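Local coordinates for regulatory protein SWI6 (Saccharomyces cerevisiae, PDB 1SW6) that serves as the shared subunit of the SBF and MBF complexes, which drive cell-cycle-dependent transcription, and is represented here by its ankyrin-repeat domain, at residues 30-34 and 151-157. Sequence-based numbering, arbitrary orientation.
Sequences FTHDL and VKHGSNR
A Schellman motif closes the second helix of the first ankyrin repeat, and the exit it makes, running on to R157, receives the type I turn T31-L34. G154 is the C-prime residue at positive phi (111°), where a CB would press on the preceding carbonyl oxygen, so glycine suits the place. Its CA lies over one face of the H32 imidazole, 4.0 Å from the ring centroid. H32 NE2 donates to S155 O at 2.8 Å, with the oxygen at the ring edge although the nitrogen stands well above the carbonyl plane; histidine fits because one flat ring offers both face and N-H. D33 forms a salt bridge with R157. With CG turned between its backbone N and carbonyl carbon (chi1 49°), its carboxylate meets the guanidinium side-on and nearly coplanar: R157 NE to D33 OD1 at 2.7 Å and R157 NH2 to D33 OD2 at 2.8 Å, each on a syn lone pair. The anti lone pair of D33 OD1 takes R157 N at 3.0 Å, so one aspartate fixes both backbone and side chain of the arginine. R157 NH2 also gives F30 O a bent bond of 3.0 Å from above the carbonyl plane; arginine's several N-H groups serve several acceptors. The F30 ring, flat and apolar, receives V151 CG1 over a face, while F30 CE2 lies 3.5 Å from K152 CA. The contact joins the loop after strand 27-29 to the exit of helix 144-152, while R157 continues to Y189 O of helix 183-190 and packs on L135 of helix 134-140.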
ATOM      1  N   PHE A  30      24.001  -9.635  12.785  1.00 48.24           N
ATOM      2  CA  PHE A  30      23.937  -8.390  13.545  1.00 48.26           C
ATOM      3  C   PHE A  30      23.145  -8.657  14.826  1.00 49.32           C
ATOM      4  O   PHE A  30      22.215  -9.474  14.825  1.00 49.25           O
ATOM      5  CB  PHE A  30      23.248  -7.291  12.727  1.00 48.33           C
ATOM      6  CG  PHE A  30      23.840  -7.090  11.358  1.00 47.00           C
ATOM      7  CD1 PHE A  30      23.527  -7.956  10.315  1.00 46.25           C
ATOM      8  CD2 PHE A  30      24.730  -6.046  11.117  1.00 47.61           C
ATOM      9  CE1 PHE A  30      24.091  -7.790   9.053  1.00 46.95           C
ATOM     10  CE2 PHE A  30      25.305  -5.866   9.854  1.00 47.57           C
ATOM     11  CZ  PHE A  30      24.986  -6.741   8.819  1.00 47.60           C
ATOM     12  N   THR A  31      23.502  -7.986  15.919  1.00 49.83           N
ATOM     13  CA  THR A  31      22.798  -8.210  17.185  1.00 50.58           C
ATOM     14  C   THR A  31      22.261  -6.969  17.891  1.00 51.10           C
ATOM     15  O   THR A  31      21.681  -7.073  18.976  1.00 51.31           O
ATOM     16  CB  THR A  31      23.689  -8.978  18.194  1.00 50.99           C
ATOM     17  OG1 THR A  31      24.983  -8.360  18.261  1.00 50.21           O
ATOM     18  CG2 THR A  31      23.828 -10.440  17.783  1.00 50.58           C
ATOM     19  N   HIS A  32      22.437  -5.802  17.282  1.00 51.40           N
ATOM     20  CA  HIS A  32      21.960  -4.560  17.885  1.00 52.16           C
ATOM     21  C   HIS A  32      20.508  -4.659  18.353  1.00 52.55           C
ATOM     22  O   HIS A  32      20.117  -4.003  19.317  1.00 53.37           O
ATOM     23  CB  HIS A  32      22.082  -3.409  16.889  1.00 51.87           C
ATOM     24  CG  HIS A  32      21.256  -3.599  15.656  1.00 51.60           C
ATOM     25  ND1 HIS A  32      21.735  -4.231  14.529  1.00 52.60           N
ATOM     26  CD2 HIS A  32      19.968  -3.278  15.390  1.00 51.68           C
ATOM     27  CE1 HIS A  32      20.777  -4.292  13.621  1.00 52.75           C
ATOM     28  NE2 HIS A  32      19.694  -3.721  14.119  1.00 52.52           N
ATOM     29  N   ASP A  33      19.711  -5.473  17.667  1.00 52.91           N
ATOM     30  CA  ASP A  33      18.297  -5.632  18.008  1.00 53.09           C
ATOM     31  C   ASP A  33      17.990  -6.935  18.725  1.00 53.86           C
ATOM     32  O   ASP A  33      16.838  -7.201  19.076  1.00 52.46           O
ATOM     33  CB  ASP A  33      17.440  -5.542  16.740  1.00 51.44           C
ATOM     34  CG  ASP A  33      17.951  -6.435  15.619  1.00 51.34           C
ATOM     35  OD1 ASP A  33      17.350  -6.424  14.526  1.00 50.27           O
ATOM     36  OD2 ASP A  33      18.953  -7.148  15.818  1.00 50.42           O
ATOM     37  N   LEU A  34      19.023  -7.741  18.945  1.00 56.17           N
ATOM     38  CA  LEU A  34      18.858  -9.032  19.598  1.00 59.65           C
ATOM     39  C   LEU A  34      19.533  -9.070  20.959  1.00 63.28           C
ATOM     40  O   LEU A  34      20.489  -9.816  21.165  1.00 64.05           O
ATOM     41  CB  LEU A  34      19.440 -10.139  18.718  1.00 57.49           C
ATOM     42  CG  LEU A  34      18.977 -10.202  17.264  1.00 55.36           C
ATOM     43  CD1 LEU A  34      19.654 -11.381  16.576  1.00 54.14           C
ATOM     44  CD2 LEU A  34      17.470 -10.342  17.208  1.00 53.84           C
ATOM     45  N   VAL A 151      19.787  -2.509   8.006  1.00 43.48           N
ATOM     46  CA  VAL A 151      20.034  -3.416   9.114  1.00 43.84           C
ATOM     47  C   VAL A 151      21.411  -3.087   9.687  1.00 44.57           C
ATOM     48  O   VAL A 151      21.553  -2.829  10.874  1.00 44.29           O
ATOM     49  CB  VAL A 151      20.000  -4.890   8.655  1.00 42.80           C
ATOM     50  CG1 VAL A 151      20.502  -5.794   9.768  1.00 41.21           C
ATOM     51  CG2 VAL A 151      18.577  -5.266   8.256  1.00 43.26           C
ATOM     52  N   LYS A 152      22.420  -3.087   8.828  1.00 45.68           N
ATOM     53  CA  LYS A 152      23.776  -2.779   9.253  1.00 48.77           C
ATOM     54  C   LYS A 152      23.865  -1.452  10.002  1.00 49.91           C
ATOM     55  O   LYS A 152      24.752  -1.264  10.835  1.00 51.46           O
ATOM     56  CB  LYS A 152      24.707  -2.731   8.039  1.00 50.64           C
ATOM     57  CG  LYS A 152      26.053  -2.096   8.329  1.00 53.62           C
ATOM     58  CD  LYS A 152      26.982  -2.170   7.129  1.00 56.83           C
ATOM     59  CE  LYS A 152      28.367  -1.642   7.488  1.00 58.44           C
ATOM     60  NZ  LYS A 152      29.365  -1.938   6.422  1.00 59.99           N
ATOM     61  N   HIS A 153      22.956  -0.530   9.710  1.00 49.98           N
ATOM     62  CA  HIS A 153      22.983   0.768  10.363  1.00 51.00           C
ATOM     63  C   HIS A 153      22.079   0.944  11.576  1.00 50.40           C
ATOM     64  O   HIS A 153      21.846   2.071  12.013  1.00 50.58           O
ATOM     65  CB  HIS A 153      22.722   1.864   9.333  1.00 53.20           C
ATOM     66  CG  HIS A 153      23.910   2.151   8.470  1.00 56.73           C
ATOM     67  ND1 HIS A 153      24.816   3.147   8.765  1.00 57.82           N
ATOM     68  CD2 HIS A 153      24.389   1.520   7.371  1.00 57.69           C
ATOM     69  CE1 HIS A 153      25.801   3.117   7.884  1.00 58.91           C
ATOM     70  NE2 HIS A 153      25.567   2.138   7.029  1.00 59.36           N
ATOM     71  N   GLY A 154      21.571  -0.160  12.120  1.00 49.49           N
ATOM     72  CA  GLY A 154      20.746  -0.060  13.314  1.00 48.23           C
ATOM     73  C   GLY A 154      19.263  -0.351  13.248  1.00 47.74           C
ATOM     74  O   GLY A 154      18.626  -0.475  14.292  1.00 47.95           O
ATOM     75  N   SER A 155      18.694  -0.451  12.054  1.00 46.83           N
ATOM     76  CA  SER A 155      17.272  -0.730  11.961  1.00 46.39           C
ATOM     77  C   SER A 155      16.923  -2.001  12.732  1.00 46.37           C
ATOM     78  O   SER A 155      17.500  -3.066  12.491  1.00 45.75           O
ATOM     79  CB  SER A 155      16.850  -0.877  10.500  1.00 46.40           C
ATOM     80  OG  SER A 155      16.967   0.357   9.817  1.00 47.44           O
ATOM     81  N   ASN A 156      15.978  -1.873  13.658  1.00 45.11           N
ATOM     82  CA  ASN A 156      15.526  -2.992  14.474  1.00 45.88           C
ATOM     83  C   ASN A 156      14.575  -3.831  13.625  1.00 45.57           C
ATOM     84  O   ASN A 156      13.543  -3.345  13.149  1.00 46.45           O
ATOM     85  CB  ASN A 156      14.797  -2.467  15.710  1.00 46.38           C
ATOM     86  CG  ASN A 156      14.457  -3.560  16.699  1.00 47.87           C
ATOM     87  OD1 ASN A 156      13.958  -4.624  16.325  1.00 45.67           O
ATOM     88  ND2 ASN A 156      14.711  -3.294  17.981  1.00 48.77           N
ATOM     89  N   ARG A 157      14.920  -5.096  13.439  1.00 44.04           N
ATOM     90  CA  ARG A 157      14.120  -5.989  12.616  1.00 42.85           C
ATOM     91  C   ARG A 157      12.935  -6.611  13.340  1.00 42.91           C
ATOM     92  O   ARG A 157      12.089  -7.247  12.718  1.00 42.72           O
ATOM     93  CB  ARG A 157      15.024  -7.093  12.069  1.00 43.00           C
ATOM     94  CG  ARG A 157      16.207  -6.554  11.284  1.00 42.77           C
ATOM     95  CD  ARG A 157      17.297  -7.595  11.125  1.00 42.92           C
ATOM     96  NE  ARG A 157      17.888  -7.961  12.411  1.00 40.93           N
ATOM     97  CZ  ARG A 157      18.945  -8.753  12.547  1.00 40.78           C
ATOM     98  NH1 ARG A 157      19.532  -9.267  11.470  1.00 40.39           N
ATOM     99  NH2 ARG A 157      19.422  -9.025  13.758  1.00 40.47           N
TER
HETATM  100  O   HOH W   1      21.668 -11.302  12.202  1.00 45.79           O
HETATM  101  O   HOH W   2      14.952  -4.665  20.475  1.00 57.11           O